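Local atomic coordinates of putative capsid protein of prophage (Escherichia coli CFT073, PDB entry 3BQW), a protein that probably serves as the major capsid protein of a prophage, building the viral shell, although its function has not been established directly. Residues Phe14-Arg19 with Gly123-Gln128; Ala40-Gln45 with Asp50-Glu55; Ala108-Pro113 with Arg117-Thr122; Asp175-Ser180 with Ile190-Leu195; Met207-Gly210 with Thr216-Ser219. All blocks are in the same frame, centred on the assembly; numbering follows the deposited sequence.

The five contacts fall into two neighbouring pairs and one outlier. Interactions 1 and 3 share helix 113-146; their centres lie 14 Å apart, and they meet where Tyr16 CZ packs on Thr122 CB at 3.6 Å. Interactions 4 and 5, with centres 12 Å apart, join through Trp179 against Thr216 and Leu217, and through Ile193 CD1 against Met207 CE at 3.9 Å. These pairs stand far apart, the centres of interactions 3 and 4 being 56 Å from each other. Interaction 2 is isolated, its nearest atoms about 10 Å from those of interaction 1. With no active site or ligand involved, all five concern how the presumed shell protein folds.

Interaction 1: residues Phe14-Arg19 with Gly123-Gln128; sequences FAYLNR and GNMRRQ
Tyr16, in the last turn of helix 10-17, meets Met125 and Arg126 on successive positions of the long helix 113-146, and its side chain meets them one atom after another. Its CB already points toward the partner helix, and with CG anti to the backbone N (chi1 -177°) the ring is carried on across the gap. Tyr16 CD2 is the first ring atom to touch, 4.2 Å from Met125 CE, the methyl lying at the ring edge near its plane. The sulfur stands farther off, with Met125 SD 5.4 Å from the centroid of the Tyr16 ring, an oblique Met-aromatic contact. One step on, Tyr16 CE2 rests against Arg126 CG at 4.1 Å. At the tip, the phenol oxygen receives a hydrogen bond from the guanidinium: Arg126 NH1 to Tyr16 OH is 2.9 Å, and the acceptor lies close to the guanidinium plane. That plane is turned 63° from the ring. A bend at chi3 of Arg126 (-44°) folds the group back, bringing one guanidinium face over Gly123 CA and NH1 up to the hydroxyl. The CE methyl of Met125 does double duty, since Leu17 CD1 also approaches it at 4.1 Å. Tyr16 is further placed by Phe25, whose ring meets it nearly at a right angle. In the HK97-like fold expected of this capsid family, helix 113-146 would be the spine helix; helix 10-17 packs beside it, while Pro315 of strand 314-319 touches both Leu17 and Met125, and strand 327-338 reaches Met125 through Val329.

Interaction 2: residues Ala40-Gln45 with Asp50-Glu55; sequences ATFSTQ and DTLDIE
The Phe42 ring meets two side chains of the 50-55 loop: Thr51 OG1 comes to its edge, near the ring plane, and one methyl of Leu52 approaches obliquely. The setting is the margin of a mixed sheet in what is probably an HK97-like capsid fold, where strand 38-41 pairs in parallel with strand 292-295 and the chain soon returns through a short 3-10 turn and a loop over the side chains just placed. Phe42 CG lies anti to its carbonyl carbon (chi1 -68°), which brings the far end of the ring, CE1 and CZ, to the returning loop, while Ala294 of strand 292-295 also touches the side chain. The approach of Thr51 OG1 to Phe42 CE1, 3.6 Å, is a packing contact; the hydroxyl is hydrogen-bonded instead to the carbonyl oxygen of Met48, which fixes its rotation. No hydrogen bond spans the two segments, so the contact rests on van der Waals packing. Leu52 lies across Phe42 at about a right angle, and its other neighbours include Met59. A single methyl bridges Ala40 of the strand and Phe42 just after it: Leu52 CD2 lies 3.8 Å from Ala40 CB and 4.0 Å from Phe42 CZ.

Interaction 3: residues Ala108-Pro113 with Arg117-Thr122; sequences AQLNDP and RMRLIT
Pro113 and Arg117 are joined by the first-turn hydrogen bond of helix 113-146, and a second touch, Leu110 on Arg119, ties the incoming 3-10 segment to the same helix. The motif is an N-capped helix start: Asp112 occupies the N-cap, and its OD1 accepts from the backbone N of Thr114. Pro113, first in the helix, offers its carbonyl, so that Arg117 N reaches Pro113 O at 2.9 Å with an N-H...O angle of 156°. The side chain of Arg117 lies alongside the same oxygen, with Arg117 CB 3.6 Å from Pro113 O. Two residues further along the helix, Arg119 NH1 meets the Leu110 methyl CD2 at 3.5 Å, the methyl standing at an oblique angle to the guanidinium. Arg119 gets there by folding: bends at chi2 (-67°) and chi3 (-54°) fold the chain so that NH1 comes to the Leu110 methyl.

What fixes these groups lies farther out. The guanidinium of Arg119 is held twice, by a salt bridge from NH1 to Glu105 and a hydrogen bond from NH2 to Met100 O, so the Leu110 methyl packs on a group already positioned. Arg117 NE forms a salt bridge with Glu327, tying this end of the presumed HK97-type spine helix to strand 327-338, and Leu110 O accepts from Arg116 NH1, drawing the 3-10 segment to the helix. Deeper in the helix, Met118 O takes two donors from opposite faces of its carbonyl plane, Thr122 N at 2.9 Å and Thr122 OG1 at 2.7 Å.

Interaction 4: residues Asp175-Ser180 with Ile190-Leu195; sequences DGKKWS and IYDIEL
Asp192, in the first turn of helix 190-198, faces the preceding loop and meets both Trp179 and Lys177 there. Its OD2 lies at the edge of the indole, in the ring plane, and Trp179 NE1 donates to Asp192 OD2 over 2.9 Å; OD2 is modelled too close to another atom, so the precise geometry is doubtful. The carboxylate plane is turned 49° from the indole. The ammonium group of Lys177 reaches the other oxygen through a water: Lys177 NZ donates to the water at 3.1 Å, and the water donates in turn to Asp192 OD1 at 2.6 Å. A bend at chi3 (-65°) lays the lysine chain across the carboxylate, with Lys177 CD 3.7 Å from Asp192 OD1. The nearby positive charge would be expected to favour an ionised aspartate in this largely buried place. The contact joins the loop after strand 170-172 to helix 190-198, beside the mixed sheet that contains strand 248-254, and Trp179 also meets Phe220 edge-to-face. Ile193 follows, its CG1 at the indole edge, 4.2 Å from Trp179 CZ2, while its side chain also touches Leu254 of strand 248-254. Glu194 N then bonds back to Ile190 O at 2.9 Å, continuing the helix.

Interaction 5: residues Met207-Gly210 with Thr216-Ser219; sequences MIMG and TLRS
Leu217, on helix 211-218, presents one methyl to two methionines of strand 206-209, and the two methionines reach it with different torsions. Met207 and Met209 are alternate residues of the strand and therefore start out on the same side of the sheet, each with CB directed toward the helix. Met207 sets CG anti to its backbone N (chi1 -171°) and stays extended until chi3, where it bends; its terminal methyl meets the leucine tip to tip, with Met207 CE 3.7 Å from Leu217 CD2. Met209 takes the other course, CG lying beside the backbone N, and crosses the leucine at about a right angle. Here the sulfur does the touching, Met209 SD being 3.8 Å from Leu217 CD2. Its last torsion, chi3 -98°, falls away from the staggered values, although for a bond next to sulfur this costs little. Leu217 itself reaches outward with CG anti to the backbone N, so that CD2 settles against both thioether chains. No hydrogen bond links the segments, and all three residues are buried. Just beyond, the backbone N of Ser219 bonds to Thr216 O at 3.0 Å. Strand 206-209 pairs with strands 257-267 and 281-285, and Ile208 points to the other face of the sheet, onto helix 30-35. Gly210 stands at the N-cap between strand and helix, making this a compact beta-alpha unit, its helix packed back on the strand that leads into it, consistent with the alpha/beta A-domain of HK97-like capsid proteins.

Interaction 1: residues Phe14-Arg19 with Gly123-Gln128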
# COMPACT_ATOMS: atom_id res chain seq x y z
N PHE A 14 17.00 8.66 12.32
CA PHE A 14 15.87 9.55 11.97
C PHE A 14 16.27 10.72 11.07
O PHE A 14 15.48 11.16 10.24
CB PHE A 14 15.19 10.12 13.23
CG PHE A 14 14.11 9.24 13.80
CD1 PHE A 14 14.20 8.76 15.09
CD2 PHE A 14 13.01 8.88 13.04
CE1 PHE A 14 13.20 7.94 15.61
CE2 PHE A 14 12.02 8.07 13.54
CZ PHE A 14 12.11 7.60 14.83
N ALA A 15 17.48 11.23 11.23
CA ALA A 15 18.02 12.29 10.37
C ALA A 15 17.98 11.88 8.90
O ALA A 15 17.69 12.69 8.03
CB ALA A 15 19.47 12.65 10.78
N TYR A 16 18.26 10.61 8.63
CA TYR A 16 18.19 10.09 7.27
C TYR A 16 16.74 9.84 6.84
O TYR A 16 16.32 10.24 5.75
CB TYR A 16 18.97 8.79 7.16
CG TYR A 16 18.98 8.28 5.75
CD1 TYR A 16 19.70 8.96 4.76
CD2 TYR A 16 18.26 7.16 5.39
CE1 TYR A 16 19.70 8.52 3.45
CE2 TYR A 16 18.25 6.71 4.08
CZ TYR A 16 18.96 7.40 3.12
OH TYR A 16 18.99 6.97 1.83
N LEU A 17 16.00 9.17 7.70
CA LEU A 17 14.62 8.82 7.45
C LEU A 17 13.77 10.08 7.14
O LEU A 17 12.85 10.04 6.33
CB LEU A 17 14.07 8.04 8.65
CG LEU A 17 12.92 7.06 8.53
CD1 LEU A 17 13.09 6.06 7.33
CD2 LEU A 17 12.74 6.32 9.86
N ASN A 18 14.12 11.20 7.77
CA ASN A 18 13.37 12.45 7.62
C ASN A 18 13.95 13.37 6.57
O ASN A 18 13.54 14.51 6.48
CB ASN A 18 13.36 13.22 8.96
CG ASN A 18 12.60 12.49 10.05
OD1 ASN A 18 11.62 11.80 9.78
ND2 ASN A 18 13.05 12.64 11.29
N ARG A 19 14.90 12.88 5.77
CA ARG A 19 15.79 13.78 5.01
C ARG A 19 15.11 14.67 3.93
O ARG A 19 15.62 15.76 3.62
CB ARG A 19 16.96 13.02 4.37
CG ARG A 19 18.06 13.95 3.94
CD ARG A 19 19.34 13.24 3.67
NE ARG A 19 19.43 12.77 2.30
CZ ARG A 19 20.47 12.09 1.84
NH1 ARG A 19 21.48 11.79 2.64
NH2 ARG A 19 20.50 11.69 0.58
N GLY A 123 20.98 2.05 2.92
CA GLY A 123 20.44 1.17 1.88
C GLY A 123 19.42 0.18 2.43
O GLY A 123 18.38 -0.05 1.82
N ASN A 124 19.73 -0.42 3.57
CA ASN A 124 18.84 -1.37 4.22
C ASN A 124 17.65 -0.68 4.87
O ASN A 124 16.54 -1.24 4.88
CB ASN A 124 19.60 -2.23 5.22
CG ASN A 124 20.43 -3.31 4.53
OD1 ASN A 124 19.89 -4.19 3.89
ND2 ASN A 124 21.75 -3.23 4.64
N MET A 125 17.83 0.53 5.37
CA MET A 125 16.71 1.32 5.86
C MET A 125 15.71 1.57 4.75
O MET A 125 14.50 1.43 4.97
CB MET A 125 17.18 2.67 6.43
CG MET A 125 17.81 2.61 7.83
SD MET A 125 18.40 4.22 8.45
CE MET A 125 16.78 4.94 8.67
N ARG A 126 16.19 1.97 3.56
CA ARG A 126 15.31 2.21 2.42
C ARG A 126 14.53 0.96 2.02
O ARG A 126 13.38 1.03 1.66
CB ARG A 126 16.08 2.75 1.19
CG ARG A 126 16.52 4.22 1.34
CD ARG A 126 17.00 4.84 0.02
NE ARG A 126 17.89 3.99 -0.78
CZ ARG A 126 19.21 3.91 -0.64
NH1 ARG A 126 19.86 4.62 0.29
NH2 ARG A 126 19.91 3.10 -1.43
N ARG A 127 15.20 -0.18 2.08
CA ARG A 127 14.60 -1.47 1.72
C ARG A 127 13.55 -1.88 2.77
O ARG A 127 12.51 -2.44 2.43
CB ARG A 127 15.76 -2.46 1.62
CG ARG A 127 15.47 -3.92 1.44
CD ARG A 127 16.83 -4.67 1.30
NE ARG A 127 17.53 -4.26 0.07
CZ ARG A 127 18.70 -3.62 -0.02
NH1 ARG A 127 19.44 -3.30 1.05
NH2 ARG A 127 19.16 -3.32 -1.23
N GLN A 128 13.82 -1.58 4.04
CA GLN A 128 12.85 -1.86 5.11
C GLN A 128 11.58 -1.00 5.01
O GLN A 128 10.48 -1.50 5.18
CB GLN A 128 13.51 -1.73 6.48
CG GLN A 128 14.43 -2.88 6.77
CD GLN A 128 15.39 -2.60 7.89
OE1 GLN A 128 15.27 -1.61 8.61
NE2 GLN A 128 16.38 -3.47 8.03

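Interaction 2: residues Ala40-Gln45 with Asp50-Glu55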
# COMPACT_ATOMS: atom_id res chain seq x y z
N ALA A 40 -2.33 8.80 10.87
CA ALA A 40 -2.57 9.01 12.27
C ALA A 40 -1.64 8.07 13.01
O ALA A 40 -1.62 6.86 12.73
CB ALA A 40 -4.05 8.79 12.64
N THR A 41 -0.87 8.62 13.95
CA THR A 41 -0.00 7.81 14.80
C THR A 41 -0.61 7.76 16.19
O THR A 41 -1.01 8.80 16.74
CB THR A 41 1.44 8.36 14.85
OG1 THR A 41 1.43 9.73 15.24
CG2 THR A 41 2.12 8.23 13.48
N PHE A 42 -0.70 6.57 16.77
CA PHE A 42 -1.29 6.38 18.07
C PHE A 42 -0.22 6.19 19.14
O PHE A 42 0.86 5.68 18.86
CB PHE A 42 -2.30 5.21 18.04
CG PHE A 42 -3.52 5.51 17.21
CD1 PHE A 42 -4.71 5.87 17.82
CD2 PHE A 42 -3.46 5.51 15.83
CE1 PHE A 42 -5.83 6.18 17.06
CE2 PHE A 42 -4.56 5.84 15.06
CZ PHE A 42 -5.75 6.17 15.67
N SER A 43 -0.54 6.62 20.37
CA SER A 43 0.33 6.41 21.53
C SER A 43 -0.07 5.15 22.28
O SER A 43 0.53 4.79 23.29
CB SER A 43 0.23 7.62 22.47
OG SER A 43 -1.16 7.91 22.69
N THR A 44 -1.13 4.51 21.81
CA THR A 44 -1.49 3.17 22.26
C THR A 44 -1.05 2.13 21.22
O THR A 44 -0.90 2.42 20.02
CB THR A 44 -2.99 3.09 22.52
OG1 THR A 44 -3.69 3.57 21.37
CG2 THR A 44 -3.37 3.95 23.74
N GLN A 45 -0.82 0.92 21.71
CA GLN A 45 -0.44 -0.20 20.88
C GLN A 45 -1.48 -0.44 19.83
O GLN A 45 -1.14 -0.65 18.67
CB GLN A 45 -0.30 -1.45 21.73
CG GLN A 45 0.11 -2.67 20.95
CD GLN A 45 0.18 -3.91 21.84
OE1 GLN A 45 -0.33 -3.91 22.96
NE2 GLN A 45 0.82 -4.96 21.34
N ASP A 50 -12.31 5.36 17.34
CA ASP A 50 -13.23 6.26 18.03
C ASP A 50 -12.60 7.58 18.48
O ASP A 50 -13.32 8.52 18.82
CB ASP A 50 -13.79 5.54 19.27
CG ASP A 50 -12.67 4.96 20.17
OD1 ASP A 50 -11.88 4.11 19.68
OD2 ASP A 50 -12.54 5.38 21.35
N THR A 51 -11.28 7.66 18.54
CA THR A 51 -10.59 8.87 18.97
C THR A 51 -10.14 9.81 17.83
O THR A 51 -9.48 10.81 18.09
CB THR A 51 -9.32 8.52 19.76
OG1 THR A 51 -8.38 7.91 18.89
CG2 THR A 51 -9.63 7.60 20.93
N LEU A 52 -10.48 9.51 16.59
CA LEU A 52 -9.96 10.30 15.47
C LEU A 52 -10.70 11.63 15.36
O LEU A 52 -11.92 11.67 15.52
CB LEU A 52 -10.04 9.50 14.17
CG LEU A 52 -8.95 8.42 13.98
CD1 LEU A 52 -9.26 7.39 12.86
CD2 LEU A 52 -7.66 9.07 13.71
N ASP A 53 -9.95 12.72 15.10
CA ASP A 53 -10.52 14.07 14.96
C ASP A 53 -11.45 14.17 13.72
O ASP A 53 -12.52 14.79 13.78
CB ASP A 53 -9.42 15.16 14.94
CG ASP A 53 -8.59 15.18 13.63
OD1 ASP A 53 -8.17 14.12 13.12
OD2 ASP A 53 -8.32 16.29 13.12
N ILE A 54 -11.03 13.55 12.63
CA ILE A 54 -11.83 13.45 11.42
C ILE A 54 -12.99 12.48 11.61
O ILE A 54 -12.79 11.29 11.81
CB ILE A 54 -10.95 12.97 10.25
CG1 ILE A 54 -10.24 14.15 9.59
CG2 ILE A 54 -11.78 12.25 9.22
CD1 ILE A 54 -9.56 15.08 10.53
N GLU A 55 -14.21 12.99 11.51
CA GLU A 55 -15.40 12.16 11.65
C GLU A 55 -15.70 11.33 10.40
O GLU A 55 -16.42 10.33 10.48
CB GLU A 55 -16.63 13.02 11.93
CG GLU A 55 -16.60 13.80 13.23
CD GLU A 55 -17.87 14.63 13.41
OE1 GLU A 55 -18.85 14.38 12.64
OE2 GLU A 55 -17.89 15.53 14.29

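Interaction 3: residues Ala108-Pro113 with Arg117-Thr122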
# COMPACT_ATOMS: atom_id res chain seq x y z
N ALA A 108 35.80 8.71 -4.01
CA ALA A 108 36.78 8.76 -2.92
C ALA A 108 36.29 8.30 -1.54
O ALA A 108 37.06 7.72 -0.76
CB ALA A 108 37.38 10.16 -2.81
N GLN A 109 35.01 8.54 -1.22
CA GLN A 109 34.52 8.19 0.12
C GLN A 109 34.49 6.68 0.34
O GLN A 109 34.65 6.22 1.47
CB GLN A 109 33.12 8.76 0.40
CG GLN A 109 32.93 10.25 0.13
CD GLN A 109 31.88 10.52 -0.94
OE1 GLN A 109 31.72 9.74 -1.88
NE2 GLN A 109 31.15 11.62 -0.79
N LEU A 110 34.31 5.92 -0.73
CA LEU A 110 34.05 4.49 -0.61
C LEU A 110 35.22 3.68 -0.05
O LEU A 110 35.11 2.48 0.12
CB LEU A 110 33.59 3.91 -1.96
CG LEU A 110 32.23 4.43 -2.47
CD1 LEU A 110 32.03 4.05 -3.95
CD2 LEU A 110 31.06 3.93 -1.61
N ASN A 111 36.34 4.33 0.24
CA ASN A 111 37.41 3.69 1.00
C ASN A 111 37.10 3.69 2.50
O ASN A 111 37.29 2.68 3.17
CB ASN A 111 38.76 4.37 0.73
CG ASN A 111 39.39 3.92 -0.58
OD1 ASN A 111 38.75 3.25 -1.40
ND2 ASN A 111 40.66 4.29 -0.80
N ASP A 112 36.63 4.83 2.99
CA ASP A 112 36.31 5.01 4.41
C ASP A 112 35.27 3.99 4.90
O ASP A 112 34.12 4.04 4.47
CB ASP A 112 35.80 6.43 4.63
CG ASP A 112 35.41 6.70 6.07
OD1 ASP A 112 35.61 5.82 6.93
OD2 ASP A 112 34.89 7.80 6.33
N PRO A 113 35.66 3.09 5.83
CA PRO A 113 34.74 2.06 6.34
C PRO A 113 33.47 2.61 7.00
O PRO A 113 32.44 1.95 6.96
CB PRO A 113 35.59 1.31 7.38
CG PRO A 113 36.98 1.63 7.09
CD PRO A 113 36.98 2.99 6.47
N ARG A 117 29.76 1.66 5.94
CA ARG A 117 28.73 1.18 6.87
C ARG A 117 27.48 2.02 6.69
O ARG A 117 26.38 1.48 6.60
CB ARG A 117 29.20 1.18 8.33
CG ARG A 117 29.91 -0.12 8.77
CD ARG A 117 30.45 -0.05 10.22
NE ARG A 117 29.37 0.20 11.20
CZ ARG A 117 29.05 1.39 11.72
NH1 ARG A 117 29.76 2.48 11.44
NH2 ARG A 117 28.05 1.48 12.59
N MET A 118 27.66 3.34 6.59
CA MET A 118 26.55 4.28 6.40
C MET A 118 25.76 3.97 5.15
O MET A 118 24.54 4.01 5.18
CB MET A 118 27.04 5.73 6.29
CG MET A 118 27.75 6.30 7.50
SD MET A 118 26.75 6.46 8.96
CE MET A 118 25.08 6.47 8.22
N ARG A 119 26.46 3.70 4.05
CA ARG A 119 25.81 3.30 2.80
C ARG A 119 24.98 2.04 2.96
O ARG A 119 23.88 1.95 2.42
CB ARG A 119 26.84 3.04 1.70
CG ARG A 119 27.60 4.26 1.25
CD ARG A 119 26.71 5.28 0.54
NE ARG A 119 25.95 4.72 -0.59
CZ ARG A 119 26.45 4.50 -1.81
NH1 ARG A 119 27.72 4.74 -2.09
NH2 ARG A 119 25.66 4.02 -2.75
N LEU A 120 25.51 1.05 3.67
CA LEU A 120 24.77 -0.20 3.89
C LEU A 120 23.58 -0.01 4.81
O LEU A 120 22.52 -0.60 4.57
CB LEU A 120 25.69 -1.28 4.45
CG LEU A 120 26.81 -1.71 3.49
CD1 LEU A 120 27.75 -2.67 4.17
CD2 LEU A 120 26.26 -2.29 2.23
N ILE A 121 23.75 0.82 5.85
CA ILE A 121 22.71 1.09 6.82
C ILE A 121 21.54 1.79 6.15
O ILE A 121 20.39 1.34 6.26
CB ILE A 121 23.23 1.91 8.02
CG1 ILE A 121 24.10 1.03 8.93
CG2 ILE A 121 22.06 2.51 8.82
CD1 ILE A 121 25.02 1.80 9.84
N THR A 122 21.84 2.86 5.41
CA THR A 122 20.83 3.66 4.74
C THR A 122 20.17 2.86 3.61
O THR A 122 18.95 2.97 3.38
CB THR A 122 21.42 4.97 4.18
OG1 THR A 122 22.58 4.71 3.39
CG2 THR A 122 21.79 5.96 5.33

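Interaction 4: residues Asp175-Ser180 with Ile190-Leu195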
# COMPACT_ATOMS: atom_id res chain seq x y z
N ASP A 175 -20.82 -13.55 -14.19
CA ASP A 175 -22.24 -13.54 -13.81
C ASP A 175 -23.10 -12.72 -14.78
O ASP A 175 -24.31 -12.58 -14.59
CB ASP A 175 -22.44 -12.95 -12.42
CG ASP A 175 -21.73 -13.72 -11.34
OD1 ASP A 175 -21.45 -14.92 -11.54
OD2 ASP A 175 -21.45 -13.11 -10.29
N GLY A 176 -22.48 -12.15 -15.81
CA GLY A 176 -23.21 -11.35 -16.78
C GLY A 176 -22.54 -11.36 -18.14
O GLY A 176 -22.18 -12.42 -18.65
N LYS A 177 -22.37 -10.16 -18.68
CA LYS A 177 -21.79 -9.93 -19.99
C LYS A 177 -20.26 -9.94 -19.94
O LYS A 177 -19.65 -9.10 -19.28
CB LYS A 177 -22.32 -8.58 -20.49
CG LYS A 177 -21.87 -8.17 -21.88
CD LYS A 177 -22.60 -6.89 -22.37
CE LYS A 177 -24.10 -7.10 -22.56
NZ LYS A 177 -24.70 -6.01 -23.39
N LYS A 178 -19.64 -10.91 -20.60
CA LYS A 178 -18.19 -10.98 -20.70
C LYS A 178 -17.64 -10.15 -21.87
O LYS A 178 -18.10 -10.26 -23.00
CB LYS A 178 -17.74 -12.43 -20.89
CG LYS A 178 -18.14 -13.38 -19.81
CD LYS A 178 -17.34 -14.67 -19.95
CE LYS A 178 -17.89 -15.80 -19.10
NZ LYS A 178 -17.18 -17.09 -19.40
N TRP A 179 -16.61 -9.36 -21.61
CA TRP A 179 -15.97 -8.56 -22.66
C TRP A 179 -15.31 -9.41 -23.74
O TRP A 179 -15.30 -9.04 -24.91
CB TRP A 179 -14.93 -7.60 -22.06
CG TRP A 179 -15.50 -6.31 -21.61
CD1 TRP A 179 -16.75 -5.85 -21.83
CD2 TRP A 179 -14.81 -5.27 -20.92
NE1 TRP A 179 -16.91 -4.61 -21.28
CE2 TRP A 179 -15.73 -4.21 -20.73
CE3 TRP A 179 -13.51 -5.12 -20.42
CZ2 TRP A 179 -15.39 -3.04 -20.07
CZ3 TRP A 179 -13.18 -3.96 -19.75
CH2 TRP A 179 -14.12 -2.94 -19.57
N SER A 180 -14.76 -10.55 -23.35
CA SER A 180 -14.08 -11.44 -24.27
C SER A 180 -15.04 -11.93 -25.37
O SER A 180 -14.62 -12.24 -26.47
CB SER A 180 -13.49 -12.62 -23.49
OG SER A 180 -14.53 -13.39 -22.91
N ILE A 190 -18.10 1.51 -22.57
CA ILE A 190 -18.48 2.57 -21.64
C ILE A 190 -19.79 2.29 -20.90
O ILE A 190 -19.95 2.68 -19.75
CB ILE A 190 -18.53 3.98 -22.34
CG1 ILE A 190 -18.47 5.12 -21.31
CG2 ILE A 190 -19.81 4.17 -23.24
CD1 ILE A 190 -18.14 6.51 -21.98
N TYR A 191 -20.73 1.61 -21.55
CA TYR A 191 -22.04 1.38 -20.93
C TYR A 191 -21.98 0.28 -19.88
O TYR A 191 -22.77 0.29 -18.93
CB TYR A 191 -23.12 1.17 -21.99
CG TYR A 191 -23.35 2.45 -22.77
CD1 TYR A 191 -23.92 3.58 -22.13
CD2 TYR A 191 -22.97 2.57 -24.11
CE1 TYR A 191 -24.11 4.77 -22.81
CE2 TYR A 191 -23.16 3.75 -24.81
CZ TYR A 191 -23.72 4.86 -24.15
OH TYR A 191 -23.91 6.05 -24.83
N ASP A 192 -21.04 -0.63 -20.02
CA ASP A 192 -20.76 -1.58 -18.95
C ASP A 192 -20.10 -0.88 -17.78
O ASP A 192 -20.45 -1.12 -16.62
CB ASP A 192 -19.87 -2.71 -19.42
CG ASP A 192 -20.44 -3.44 -20.62
OD1 ASP A 192 -21.64 -3.78 -20.64
OD2 ASP A 192 -19.66 -3.67 -21.55
N ILE A 193 -19.12 -0.02 -18.08
CA ILE A 193 -18.40 0.69 -17.02
C ILE A 193 -19.38 1.54 -16.22
O ILE A 193 -19.33 1.56 -14.99
CB ILE A 193 -17.23 1.53 -17.59
CG1 ILE A 193 -16.12 0.61 -18.12
CG2 ILE A 193 -16.68 2.46 -16.53
CD1 ILE A 193 -15.21 1.24 -19.13
N GLU A 194 -20.29 2.22 -16.93
CA GLU A 194 -21.34 3.01 -16.29
C GLU A 194 -22.19 2.14 -15.40
O GLU A 194 -22.49 2.50 -14.27
CB GLU A 194 -22.22 3.68 -17.36
CG GLU A 194 -21.64 4.96 -17.94
CD GLU A 194 -21.74 6.16 -17.01
OE1 GLU A 194 -22.24 6.01 -15.87
OE2 GLU A 194 -21.32 7.28 -17.40
N LEU A 195 -22.58 0.97 -15.91
CA LEU A 195 -23.31 -0.02 -15.13
C LEU A 195 -22.56 -0.41 -13.85
O LEU A 195 -23.16 -0.47 -12.79
CB LEU A 195 -23.66 -1.27 -15.97
CG LEU A 195 -24.96 -1.14 -16.76
CD1 LEU A 195 -25.05 -2.20 -17.92
CD2 LEU A 195 -26.18 -1.25 -15.85
O HOH W 1 -23.48 -3.29 -22.43

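Interaction 5: residues Met207-Gly210 with Thr216-Ser219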
# COMPACT_ATOMS: atom_id res chain seq x y z
N MET A 207 -10.52 5.06 -12.69
CA MET A 207 -10.57 3.63 -13.00
C MET A 207 -9.13 3.09 -13.01
O MET A 207 -8.35 3.47 -13.87
CB MET A 207 -11.30 3.33 -14.31
CG MET A 207 -11.57 1.82 -14.56
SD MET A 207 -12.64 1.33 -15.95
CE MET A 207 -11.94 2.18 -17.32
N ILE A 208 -8.81 2.25 -12.02
CA ILE A 208 -7.52 1.56 -11.91
C ILE A 208 -7.65 0.11 -12.39
O ILE A 208 -8.52 -0.63 -11.92
CB ILE A 208 -6.99 1.59 -10.47
CG1 ILE A 208 -7.00 3.04 -9.94
CG2 ILE A 208 -5.58 1.03 -10.44
CD1 ILE A 208 -7.29 3.16 -8.50
N MET A 209 -6.80 -0.26 -13.36
CA MET A 209 -6.97 -1.47 -14.16
C MET A 209 -5.69 -2.29 -14.12
O MET A 209 -4.62 -1.73 -14.27
CB MET A 209 -7.15 -1.13 -15.64
CG MET A 209 -8.36 -0.39 -16.00
SD MET A 209 -8.38 0.06 -17.73
CE MET A 209 -7.81 1.72 -17.57
N GLY A 210 -5.83 -3.60 -13.97
CA GLY A 210 -4.77 -4.53 -14.30
C GLY A 210 -4.51 -4.54 -15.80
O GLY A 210 -5.30 -3.99 -16.59
N THR A 216 -7.81 -5.61 -23.04
CA THR A 216 -9.15 -5.88 -23.53
C THR A 216 -9.94 -4.60 -23.86
O THR A 216 -10.50 -4.46 -24.95
CB THR A 216 -9.92 -6.69 -22.49
OG1 THR A 216 -9.17 -7.86 -22.18
CG2 THR A 216 -11.34 -7.07 -22.99
N LEU A 217 -9.97 -3.67 -22.90
CA LEU A 217 -10.63 -2.39 -23.09
C LEU A 217 -10.14 -1.69 -24.35
O LEU A 217 -10.93 -1.17 -25.13
CB LEU A 217 -10.43 -1.49 -21.87
CG LEU A 217 -11.14 -0.11 -21.89
CD1 LEU A 217 -12.65 -0.24 -22.21
CD2 LEU A 217 -10.93 0.60 -20.56
N ARG A 218 -8.83 -1.72 -24.55
CA ARG A 218 -8.15 -1.16 -25.73
C ARG A 218 -8.57 -1.80 -27.05
O ARG A 218 -8.58 -1.15 -28.09
CB ARG A 218 -6.64 -1.40 -25.53
CG ARG A 218 -5.72 -0.39 -26.08
CD ARG A 218 -4.28 -0.68 -25.61
NE ARG A 218 -3.82 -2.00 -26.08
CZ ARG A 218 -3.00 -2.81 -25.40
NH1 ARG A 218 -2.54 -2.47 -24.22
NH2 ARG A 218 -2.66 -3.98 -25.92
N SER A 219 -8.89 -3.09 -27.01
CA SER A 219 -9.27 -3.83 -28.22
C SER A 219 -10.63 -3.43 -28.79
O SER A 219 -10.96 -3.81 -29.91
CB SER A 219 -9.26 -5.34 -27.96
OG SER A 219 -10.33 -5.73 -27.13